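Local coordinates for protein terminal oxygenase component of carbazole (Janthinobacterium sp., PDB 7BUG) that converts carbazole to an unstable cis-hydrodiol by angular dioxygenation at C-9a and C-1, as the terminal oxygenase of carbazole 1,9a-dioxygenase, at residues A[70-75]-A[91-96]; A[184-189]-A[331-336]; A[27-32]-A[143-148]. All blocks are in the same frame, centred on the assembly; numbering follows the deposited sequence.

Contact 1: residues A[70-75]-A[91-96]; sequences LHRGVQ and WYHAWT. With FES (Fe2/s2 (inorganic) cluster), chain D.
Trp91 NE1 donates to the backbone O of Gln75 at 2.9 Å. The bond is nearly straight, 174° at the hydrogen, and the oxygen lies in the indole plane. It joins the two cluster-binding loops of a Rieske domain. These loops carry the Cys-X-His and Cys-X-X-His motifs, Cys69 with His71 and Cys90 with His93. His71 ND1 and His93 ND1 each bind one iron of the [2Fe-2S] cluster, atom FE2, at 2.1 Å. These two nitrogens sit close because they share the metal; they are not hydrogen-bonded to each other. His71 has CG anti to the backbone N (chi1 178°), which carries its ring across to the second loop. There it meets His93 edge to face, planes at 80°, with CE1 over the His93 ring. Trp95, on the second loop, lies against His71 of the first. His71 CB stands over the centre of its six-membered ring at 3.5 Å, a CH-pi contact. The His71 ring and the five-membered ring of Trp95 form an offset stack, centroids 4.6 Å apart. Arg72 CG lies over the opposite face of the His71 ring. Trp95 CD1 also reaches sulfide S1 of the cluster at 3.3 Å. With an alanine here, the His71 ring would probably lose the indole stacked on one face, and S1 the CD1 edge beside it. The outer NE2 atoms of both histidines are hydrogen-bonded to acids of the second subunit, His71 to Asp359 and His93 to Asp180. This is consistent with electron transfer between subunits, as in related ring hydroxylases. On the S2 side of the cluster, Val74 CG2 touches both indole and sulfide: it lies 3.6 Å from Trp91 CZ2 and 3.7 Å from S2.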
loop_
_atom_site.group_PDB
_atom_site.type_symbol
_atom_site.label_atom_id
_atom_site.label_comp_id
_atom_site.label_asym_id
_atom_site.label_seq_id
_atom_site.Cartn_x
_atom_site.Cartn_y
_atom_site.Cartn_z
ATOM N N LEU A 70 3.429 -10.704 -25.962
ATOM C CA LEU A 70 3.618 -9.504 -26.831
ATOM C C LEU A 70 2.305 -8.789 -27.119
ATOM O O LEU A 70 2.316 -7.606 -27.458
ATOM C CB LEU A 70 4.234 -9.952 -28.150
ATOM C CG LEU A 70 5.647 -10.475 -28.076
ATOM C CD1 LEU A 70 6.149 -10.832 -29.482
ATOM C CD2 LEU A 70 6.601 -9.549 -27.357
ATOM N N HIS A 71 1.184 -9.492 -27.084
ATOM C CA HIS A 71 -0.114 -8.975 -27.557
ATOM C C HIS A 71 -0.703 -8.001 -26.506
ATOM O O HIS A 71 -0.665 -6.779 -26.703
ATOM C CB HIS A 71 -1.001 -10.188 -27.886
ATOM C CG HIS A 71 -2.347 -9.825 -28.331
ATOM N ND1 HIS A 71 -3.438 -10.592 -27.965
ATOM C CD2 HIS A 71 -2.786 -8.801 -29.091
ATOM C CE1 HIS A 71 -4.524 -10.067 -28.509
ATOM N NE2 HIS A 71 -4.126 -8.939 -29.247
ATOM N N ARG A 72 -1.262 -8.540 -25.417
ATOM C CA ARG A 72 -1.919 -7.710 -24.366
ATOM C C ARG A 72 -1.141 -7.772 -23.050
ATOM O O ARG A 72 -1.652 -7.306 -22.012
ATOM C CB ARG A 72 -3.396 -8.087 -24.201
ATOM C CG ARG A 72 -4.208 -8.013 -25.490
ATOM C CD ARG A 72 -4.257 -6.680 -26.218
ATOM N NE ARG A 72 -4.721 -5.619 -25.327
ATOM C CZ ARG A 72 -5.978 -5.325 -25.056
ATOM N NH1 ARG A 72 -6.952 -5.943 -25.691
ATOM N NH2 ARG A 72 -6.228 -4.360 -24.201
ATOM N N GLY A 73 0.057 -8.331 -23.027
ATOM C CA GLY A 73 0.970 -8.231 -21.878
ATOM C C GLY A 73 0.574 -9.032 -20.666
ATOM O O GLY A 73 1.022 -8.714 -19.563
ATOM N N VAL A 74 -0.208 -10.064 -20.867
ATOM C CA VAL A 74 -0.539 -10.992 -19.765
ATOM C C VAL A 74 0.653 -11.900 -19.466
ATOM O O VAL A 74 1.456 -12.199 -20.330
ATOM C CB VAL A 74 -1.800 -11.804 -20.054
ATOM C CG1 VAL A 74 -3.024 -10.926 -20.290
ATOM C CG2 VAL A 74 -1.595 -12.811 -21.193
ATOM N N GLN A 75 0.741 -12.401 -18.246
ATOM C CA GLN A 75 1.653 -13.541 -17.943
ATOM C C GLN A 75 1.058 -14.804 -18.591
ATOM O O GLN A 75 -0.078 -15.201 -18.293
ATOM C CB GLN A 75 1.836 -13.679 -16.447
ATOM C CG GLN A 75 2.850 -12.669 -15.923
ATOM C CD GLN A 75 3.014 -12.775 -14.420
ATOM O OE1 GLN A 75 2.392 -12.003 -13.648
ATOM N NE2 GLN A 75 3.830 -13.717 -13.967
ATOM N N TRP A 91 -2.656 -18.338 -23.295
ATOM C CA TRP A 91 -4.027 -18.783 -22.974
ATOM C C TRP A 91 -5.096 -17.812 -23.485
ATOM O O TRP A 91 -6.272 -18.204 -23.494
ATOM C CB TRP A 91 -4.145 -18.972 -21.469
ATOM C CG TRP A 91 -3.731 -17.762 -20.714
ATOM C CD1 TRP A 91 -2.484 -17.505 -20.194
ATOM C CD2 TRP A 91 -4.534 -16.597 -20.437
ATOM N NE1 TRP A 91 -2.473 -16.280 -19.587
ATOM C CE2 TRP A 91 -3.692 -15.682 -19.753
ATOM C CE3 TRP A 91 -5.844 -16.231 -20.699
ATOM C CZ2 TRP A 91 -4.153 -14.441 -19.302
ATOM C CZ3 TRP A 91 -6.291 -14.985 -20.301
ATOM C CH2 TRP A 91 -5.448 -14.097 -19.620
ATOM N N TYR A 92 -4.726 -16.585 -23.855
ATOM C CA TYR A 92 -5.748 -15.554 -24.096
ATOM C C TYR A 92 -6.197 -15.619 -25.564
ATOM O O TYR A 92 -7.383 -15.814 -25.806
ATOM C CB TYR A 92 -5.213 -14.205 -23.651
ATOM C CG TYR A 92 -6.246 -13.142 -23.308
ATOM C CD1 TYR A 92 -7.605 -13.320 -23.484
ATOM C CD2 TYR A 92 -5.811 -11.888 -22.879
ATOM C CE1 TYR A 92 -8.525 -12.326 -23.173
ATOM C CE2 TYR A 92 -6.709 -10.864 -22.611
ATOM C CZ TYR A 92 -8.072 -11.077 -22.761
ATOM O OH TYR A 92 -9.021 -10.122 -22.458
ATOM N N HIS A 93 -5.278 -15.353 -26.498
ATOM C CA HIS A 93 -5.623 -15.365 -27.940
ATOM C C HIS A 93 -4.714 -16.336 -28.673
ATOM O O HIS A 93 -4.640 -16.257 -29.868
ATOM C CB HIS A 93 -5.607 -13.982 -28.590
ATOM C CG HIS A 93 -6.214 -12.925 -27.742
ATOM N ND1 HIS A 93 -5.510 -12.276 -26.737
ATOM C CD2 HIS A 93 -7.440 -12.360 -27.793
ATOM C CE1 HIS A 93 -6.331 -11.404 -26.161
ATOM N NE2 HIS A 93 -7.520 -11.423 -26.798
ATOM N N ALA A 94 -4.021 -17.186 -27.952
ATOM C CA ALA A 94 -3.275 -18.319 -28.545
ATOM C C ALA A 94 -2.130 -17.877 -29.458
ATOM O O ALA A 94 -1.696 -18.703 -30.327
ATOM C CB ALA A 94 -4.201 -19.268 -29.272
ATOM N N TRP A 95 -1.524 -16.717 -29.217
ATOM C CA TRP A 95 -0.192 -16.439 -29.789
ATOM C C TRP A 95 0.774 -17.495 -29.283
ATOM O O TRP A 95 0.892 -17.775 -28.090
ATOM C CB TRP A 95 0.311 -15.035 -29.467
ATOM C CG TRP A 95 -0.447 -13.934 -30.111
ATOM C CD1 TRP A 95 -1.773 -13.865 -30.425
ATOM C CD2 TRP A 95 0.127 -12.678 -30.478
ATOM N NE1 TRP A 95 -2.059 -12.651 -30.997
ATOM C CE2 TRP A 95 -0.919 -11.901 -31.018
ATOM C CE3 TRP A 95 1.406 -12.134 -30.348
ATOM C CZ2 TRP A 95 -0.703 -10.586 -31.434
ATOM C CZ3 TRP A 95 1.617 -10.844 -30.812
ATOM C CH2 TRP A 95 0.568 -10.099 -31.345
ATOM N N THR A 96 1.487 -18.162 -30.197
ATOM C CA THR A 96 2.330 -19.319 -29.891
ATOM C C THR A 96 3.794 -18.999 -30.196
ATOM O O THR A 96 4.109 -18.559 -31.336
ATOM C CB THR A 96 1.842 -20.514 -30.707
ATOM O OG1 THR A 96 0.495 -20.770 -30.290
ATOM C CG2 THR A 96 2.700 -21.738 -30.477
HETATM FE FE1 FES D . -1.442 -13.438 -25.277
HETATM FE FE2 FES D . -3.439 -12.151 -26.571
HETATM S S1 FES D . -2.377 -14.021 -27.196
HETATM S S2 FES D . -2.524 -11.589 -24.602
#

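Contact 2: residues A[184-189]-A[331-336]; sequences IYIHKD and NDDIWA. With FE2 (Fe (II) ion), chain E.
His187 and Asp333 meet at the ferrous ion. His187 NE2 binds it at 2.1 Å. Asp333 OD1 binds at 2.0 Å and OD2 at 2.5 Å, so the carboxylate chelates unevenly. With CG anti to the carbonyl carbon (chi1 -63°), His187 points its ring end toward the iron and the helix. The ring turns its edge to Asp333, and CG of the acid lies near the ring plane. Ring and carboxylate planes stand 73° apart. Asn330 ND2 is hydrogen-bonded to the more distant oxygen, OD2. With His183 these residues make the facial triad of Rieske-type oxygenases, two histidines and one carboxylate. Two waters are modelled on the iron, one of them doubtful because it lies too close. Ile186 holds CG1 between its backbone N and carbonyl carbon (chi1 80°). This lays CG1 over the centre of the His187 ring. CD1 of Ile186 then reaches the helix, 3.6 Å from Asp333 OD1 and 4.0 Å from Ala336 CB. The other ring nitrogen, His187 ND1, donates to a water at 2.8 Å, and that water donates to Asp332 OD2 at 2.6 Å. Asp332 OD1 accepts from Trp335 NE1 at 2.8 Å on the anti lone pair, which fixes the rotation of the carboxylate.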
loop_
_atom_site.group_PDB
_atom_site.type_symbol
_atom_site.label_atom_id
_atom_site.label_comp_id
_atom_site.label_asym_id
_atom_site.label_seq_id
_atom_site.Cartn_x
_atom_site.Cartn_y
_atom_site.Cartn_z
ATOM N N ILE A 184 29.712 -10.120 12.407
ATOM C CA ILE A 184 29.769 -11.459 13.045
ATOM C C ILE A 184 29.424 -11.397 14.543
ATOM O O ILE A 184 29.057 -12.437 15.068
ATOM C CB ILE A 184 31.156 -12.078 12.855
ATOM C CG1 ILE A 184 32.260 -11.207 13.444
ATOM C CG2 ILE A 184 31.352 -12.389 11.372
ATOM C CD1 ILE A 184 33.598 -11.907 13.526
ATOM N N TYR A 185 29.378 -10.206 15.098
ATOM C CA TYR A 185 28.782 -9.947 16.440
ATOM C C TYR A 185 27.395 -10.583 16.546
ATOM O O TYR A 185 27.053 -11.174 17.585
ATOM C CB TYR A 185 28.783 -8.448 16.715
ATOM C CG TYR A 185 28.308 -8.094 18.096
ATOM C CD1 TYR A 185 29.143 -8.284 19.192
ATOM C CD2 TYR A 185 27.012 -7.654 18.311
ATOM C CE1 TYR A 185 28.687 -8.019 20.470
ATOM C CE2 TYR A 185 26.537 -7.408 19.585
ATOM C CZ TYR A 185 27.386 -7.584 20.664
ATOM O OH TYR A 185 26.945 -7.338 21.944
ATOM N N ILE A 186 26.568 -10.518 15.483
ATOM C CA ILE A 186 25.197 -11.080 15.547
ATOM C C ILE A 186 25.196 -12.600 15.676
ATOM O O ILE A 186 24.141 -13.137 15.982
ATOM C CB ILE A 186 24.338 -10.609 14.350
ATOM C CG1 ILE A 186 24.623 -11.397 13.063
ATOM C CG2 ILE A 186 24.517 -9.124 14.151
ATOM C CD1 ILE A 186 23.695 -11.050 11.915
ATOM N N HIS A 187 26.305 -13.279 15.344
ATOM C CA HIS A 187 26.382 -14.751 15.285
ATOM C C HIS A 187 26.950 -15.337 16.600
ATOM O O HIS A 187 27.064 -16.548 16.675
ATOM C CB HIS A 187 27.233 -15.161 14.090
ATOM C CG HIS A 187 26.648 -14.751 12.775
ATOM N ND1 HIS A 187 25.439 -15.215 12.351
ATOM C CD2 HIS A 187 27.154 -14.034 11.753
ATOM C CE1 HIS A 187 25.184 -14.759 11.134
ATOM N NE2 HIS A 187 26.205 -14.037 10.769
ATOM N N LYS A 188 27.193 -14.481 17.587
ATOM C CA LYS A 188 27.925 -14.866 18.836
ATOM C C LYS A 188 27.141 -15.938 19.605
ATOM O O LYS A 188 27.787 -16.754 20.262
ATOM C CB LYS A 188 28.247 -13.626 19.667
ATOM C CG LYS A 188 27.052 -12.907 20.282
ATOM C CD LYS A 188 27.420 -11.540 20.792
ATOM C CE LYS A 188 26.248 -10.809 21.415
ATOM N NZ LYS A 188 25.240 -10.400 20.387
ATOM N N ASP A 189 25.835 -16.033 19.470
ATOM C CA ASP A 189 25.012 -17.041 20.193
ATOM C C ASP A 189 24.544 -18.158 19.273
ATOM O O ASP A 189 23.668 -18.952 19.690
ATOM C CB ASP A 189 23.795 -16.400 20.871
ATOM C CG ASP A 189 24.142 -15.338 21.899
ATOM O OD1 ASP A 189 25.144 -15.554 22.586
ATOM O OD2 ASP A 189 23.408 -14.312 21.988
ATOM N N ASN A 331 20.173 -17.678 9.676
ATOM C CA ASN A 331 18.860 -17.077 9.988
ATOM C C ASN A 331 19.050 -15.705 10.636
ATOM O O ASN A 331 18.221 -14.828 10.351
ATOM C CB ASN A 331 18.014 -17.991 10.873
ATOM C CG ASN A 331 17.237 -19.027 10.109
ATOM O OD1 ASN A 331 17.204 -19.058 8.861
ATOM N ND2 ASN A 331 16.588 -19.906 10.858
ATOM N N ASP A 332 20.095 -15.474 11.428
ATOM C CA ASP A 332 20.313 -14.148 12.062
ATOM C C ASP A 332 20.674 -13.108 10.983
ATOM O O ASP A 332 20.341 -11.970 11.139
ATOM C CB ASP A 332 21.335 -14.179 13.188
ATOM C CG ASP A 332 20.812 -14.892 14.441
ATOM O OD1 ASP A 332 19.595 -14.730 14.775
ATOM O OD2 ASP A 332 21.590 -15.648 15.016
ATOM N N ASP A 333 21.314 -13.517 9.890
ATOM C CA ASP A 333 21.592 -12.579 8.778
ATOM C C ASP A 333 20.278 -12.101 8.173
ATOM O O ASP A 333 20.242 -10.944 7.695
ATOM C CB ASP A 333 22.437 -13.264 7.708
ATOM C CG ASP A 333 23.861 -13.472 8.179
ATOM O OD1 ASP A 333 24.480 -12.524 8.726
ATOM O OD2 ASP A 333 24.317 -14.574 8.065
ATOM N N ILE A 334 19.291 -12.976 8.106
ATOM C CA ILE A 334 18.000 -12.653 7.447
ATOM C C ILE A 334 17.335 -11.479 8.177
ATOM O O ILE A 334 16.996 -10.453 7.533
ATOM C CB ILE A 334 17.105 -13.882 7.345
ATOM C CG1 ILE A 334 17.744 -14.890 6.377
ATOM C CG2 ILE A 334 15.693 -13.469 6.927
ATOM C CD1 ILE A 334 16.969 -16.168 6.279
ATOM N N TRP A 335 17.221 -11.555 9.508
ATOM C CA TRP A 335 16.503 -10.455 10.198
ATOM C C TRP A 335 17.425 -9.211 10.275
ATOM O O TRP A 335 16.901 -8.087 10.284
ATOM C CB TRP A 335 15.845 -10.927 11.504
ATOM C CG TRP A 335 16.771 -11.365 12.569
ATOM C CD1 TRP A 335 17.035 -12.660 12.940
ATOM C CD2 TRP A 335 17.516 -10.515 13.452
ATOM N NE1 TRP A 335 17.944 -12.660 13.958
ATOM C CE2 TRP A 335 18.246 -11.371 14.305
ATOM C CE3 TRP A 335 17.621 -9.127 13.634
ATOM C CZ2 TRP A 335 19.078 -10.871 15.305
ATOM C CZ3 TRP A 335 18.436 -8.641 14.632
ATOM C CH2 TRP A 335 19.132 -9.508 15.465
ATOM N N ALA A 336 18.751 -9.352 10.257
ATOM C CA ALA A 336 19.671 -8.194 10.151
ATOM C C ALA A 336 19.370 -7.430 8.852
ATOM O O ALA A 336 19.270 -6.195 8.874
ATOM C CB ALA A 336 21.110 -8.591 10.200
HETATM FE FE FE2 E . 26.339 -13.328 8.779
HETATM O O HOH W 1 23.690 -16.728 13.990
HETATM O O HOH W 2 27.592 -14.415 8.048
HETATM O O HOH W 3 26.449 -12.823 6.643
#

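Contact 3: residues A[27-32]-A[143-148]; sequences NHWYPV and PPLARD. With MXE (2-methoxyethanol), chain N.
Asp148 takes four hydrogen bonds on its two carboxylate oxygens. OD1 accepts from His28 ND1 at 3.1 Å and from Arg147 NE at 3.0 Å, and these donors come from opposite faces of the carboxylate plane. OD2 accepts from the backbone N of Trp29 at 2.9 Å and, on its syn lone pair, from Arg147 NH2. Arg147 thus holds the acid side-on in a salt bridge. A bend at chi3 (61°) folds the guanidinium back alongside Asp148, and from there NH2 also donates to Asn27 O at 2.9 Å, in the carbonyl plane. A water links the same oxygen to Arg147 NH1. His28 NE2 is hydrogen-bonded to the backbone N of Gln374. Further out, Trp29 NE1 donates to Pro143 O at 2.9 Å, from above the carbonyl plane. Leu145 CD1 packs over one face of the indole, 3.7 Å from Trp29 CB. Beyond it, Ala146 N bonds to O1 of a 2-methoxyethanol at 2.9 Å. The contact pins the loop after strand 132-137 to edge strand 28-32 of the Rieske-domain sheet. The positive charge of Arg147, with the N-H donors of Trp29 and His28, probably lets this buried carboxylate remain ionised.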
loop_
_atom_site.group_PDB
_atom_site.type_symbol
_atom_site.label_atom_id
_atom_site.label_comp_id
_atom_site.label_asym_id
_atom_site.label_seq_id
_atom_site.Cartn_x
_atom_site.Cartn_y
_atom_site.Cartn_z
ATOM N N ASN A 27 23.150 -7.880 -17.555
ATOM C CA ASN A 27 24.243 -8.502 -18.329
ATOM C C ASN A 27 25.170 -9.299 -17.404
ATOM O O ASN A 27 26.387 -9.325 -17.620
ATOM C CB ASN A 27 24.955 -7.422 -19.160
ATOM C CG ASN A 27 23.985 -6.704 -20.058
ATOM O OD1 ASN A 27 23.256 -7.358 -20.792
ATOM N ND2 ASN A 27 23.905 -5.382 -19.997
ATOM N N HIS A 28 24.611 -10.011 -16.402
ATOM C CA HIS A 28 25.310 -11.021 -15.607
ATOM C C HIS A 28 24.421 -12.260 -15.487
ATOM O O HIS A 28 23.212 -12.162 -15.690
ATOM C CB HIS A 28 25.673 -10.523 -14.196
ATOM C CG HIS A 28 26.597 -9.364 -14.121
ATOM N ND1 HIS A 28 27.933 -9.529 -13.908
ATOM C CD2 HIS A 28 26.375 -8.045 -14.214
ATOM C CE1 HIS A 28 28.483 -8.306 -13.891
ATOM N NE2 HIS A 28 27.572 -7.380 -14.047
ATOM N N TRP A 29 25.058 -13.356 -15.173
ATOM C CA TRP A 29 24.448 -14.624 -14.784
ATOM C C TRP A 29 23.986 -14.534 -13.332
ATOM O O TRP A 29 24.766 -14.071 -12.507
ATOM C CB TRP A 29 25.436 -15.764 -14.939
ATOM C CG TRP A 29 25.829 -16.097 -16.339
ATOM C CD1 TRP A 29 26.980 -15.732 -16.973
ATOM C CD2 TRP A 29 25.105 -16.941 -17.245
ATOM N NE1 TRP A 29 27.010 -16.265 -18.229
ATOM C CE2 TRP A 29 25.912 -17.045 -18.406
ATOM C CE3 TRP A 29 23.895 -17.632 -17.204
ATOM C CZ2 TRP A 29 25.502 -17.767 -19.518
ATOM C CZ3 TRP A 29 23.523 -18.394 -18.273
ATOM C CH2 TRP A 29 24.314 -18.457 -19.417
ATOM N N TYR A 30 22.795 -15.079 -13.086
ATOM C CA TYR A 30 22.256 -15.223 -11.718
ATOM C C TYR A 30 21.644 -16.604 -11.509
ATOM O O TYR A 30 20.873 -17.054 -12.342
ATOM C CB TYR A 30 21.133 -14.206 -11.481
ATOM C CG TYR A 30 21.623 -12.789 -11.464
ATOM C CD1 TYR A 30 22.152 -12.233 -10.321
ATOM C CD2 TYR A 30 21.593 -12.015 -12.594
ATOM C CE1 TYR A 30 22.580 -10.911 -10.289
ATOM C CE2 TYR A 30 22.065 -10.718 -12.606
ATOM C CZ TYR A 30 22.545 -10.149 -11.441
ATOM O OH TYR A 30 22.987 -8.862 -11.502
ATOM N N PRO A 31 21.872 -17.213 -10.350
ATOM C CA PRO A 31 21.170 -18.439 -9.987
ATOM C C PRO A 31 19.763 -18.151 -9.491
ATOM O O PRO A 31 19.573 -17.151 -8.816
ATOM C CB PRO A 31 22.046 -19.063 -8.916
ATOM C CG PRO A 31 22.591 -17.893 -8.198
ATOM C CD PRO A 31 22.816 -16.833 -9.277
ATOM N N VAL A 32 18.801 -18.989 -9.868
ATOM C CA VAL A 32 17.389 -18.699 -9.480
ATOM C C VAL A 32 16.712 -19.911 -8.858
ATOM O O VAL A 32 15.687 -19.707 -8.208
ATOM C CB VAL A 32 16.605 -18.207 -10.695
ATOM C CG1 VAL A 32 17.153 -16.851 -11.165
ATOM C CG2 VAL A 32 16.601 -19.191 -11.817
ATOM N N PRO A 143 28.804 -14.064 -21.574
ATOM C CA PRO A 143 30.147 -14.485 -21.207
ATOM C C PRO A 143 30.110 -15.894 -20.643
ATOM O O PRO A 143 29.033 -16.439 -20.336
ATOM C CB PRO A 143 30.546 -13.552 -20.057
ATOM C CG PRO A 143 29.214 -13.313 -19.371
ATOM C CD PRO A 143 28.206 -13.242 -20.496
ATOM N N PRO A 144 31.279 -16.528 -20.430
ATOM C CA PRO A 144 31.318 -17.776 -19.679
ATOM C C PRO A 144 30.665 -17.551 -18.302
ATOM O O PRO A 144 30.888 -16.498 -17.712
ATOM C CB PRO A 144 32.797 -18.132 -19.497
ATOM C CG PRO A 144 33.574 -16.957 -20.126
ATOM C CD PRO A 144 32.608 -16.057 -20.867
ATOM N N LEU A 145 30.002 -18.574 -17.808
ATOM C CA LEU A 145 29.433 -18.574 -16.442
ATOM C C LEU A 145 30.539 -18.350 -15.420
ATOM O O LEU A 145 30.299 -17.612 -14.429
ATOM C CB LEU A 145 28.727 -19.907 -16.214
ATOM C CG LEU A 145 28.191 -20.094 -14.800
ATOM C CD1 LEU A 145 27.144 -19.033 -14.451
ATOM C CD2 LEU A 145 27.614 -21.455 -14.620
ATOM N N ALA A 146 31.751 -18.890 -15.598
ATOM C CA ALA A 146 32.870 -18.662 -14.657
ATOM C C ALA A 146 33.090 -17.183 -14.335
ATOM O O ALA A 146 33.581 -16.915 -13.245
ATOM C CB ALA A 146 34.156 -19.242 -15.212
ATOM N N ARG A 147 32.852 -16.241 -15.257
ATOM C CA ARG A 147 33.062 -14.804 -15.014
ATOM C C ARG A 147 32.276 -14.357 -13.768
ATOM O O ARG A 147 32.770 -13.464 -13.050
ATOM C CB ARG A 147 32.638 -13.953 -16.192
ATOM C CG ARG A 147 33.167 -12.533 -16.091
ATOM C CD ARG A 147 32.419 -11.555 -16.912
ATOM N NE ARG A 147 30.996 -11.457 -16.526
ATOM C CZ ARG A 147 30.087 -10.817 -17.243
ATOM N NH1 ARG A 147 30.460 -10.094 -18.305
ATOM N NH2 ARG A 147 28.812 -10.807 -16.887
ATOM N N ASP A 148 31.087 -14.944 -13.578
ATOM C CA ASP A 148 30.093 -14.450 -12.588
ATOM C C ASP A 148 29.952 -15.473 -11.478
ATOM O O ASP A 148 28.925 -15.439 -10.782
ATOM C CB ASP A 148 28.751 -14.175 -13.261
ATOM C CG ASP A 148 28.752 -12.932 -14.141
ATOM O OD1 ASP A 148 29.629 -12.081 -13.961
ATOM O OD2 ASP A 148 27.889 -12.870 -15.065
HETATM O O1 MXE N . 32.438 -20.961 -17.457
HETATM C C1 MXE N . 32.060 -21.934 -18.414
HETATM C C2 MXE N . 31.425 -21.354 -19.665
HETATM O O2 MXE N . 30.015 -21.524 -19.551
HETATM C C3 MXE N . 29.087 -20.533 -19.811
HETATM O O HOH W 4 28.315 -9.117 -19.972
HETATM O O HOH W 5 26.289 -15.711 -10.843
#

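Contact 3 opens first along the chain, and contact 1 falls between its two segments. Contact 2 follows both. Contacts 1 and 2 lie on opposite sides of the chain's centre, their centres about 45 Å apart. Contact 3 lies off the line joining them, its centre about 30 Å from that of contact 1 and 28 Å from that of contact 2. Contact 1 belongs to the Rieske domain and contact 2 to the catalytic domain; contact 3 ties strand 28-32 of the Rieske sheet to the loop leading into catalytic strand 158-167. In the trimer, contact 1 meets helix 171-179 of the second subunit, and contact 2 packs on Trp91 and Tyr92 of the third. Electrons therefore probably cross between subunits.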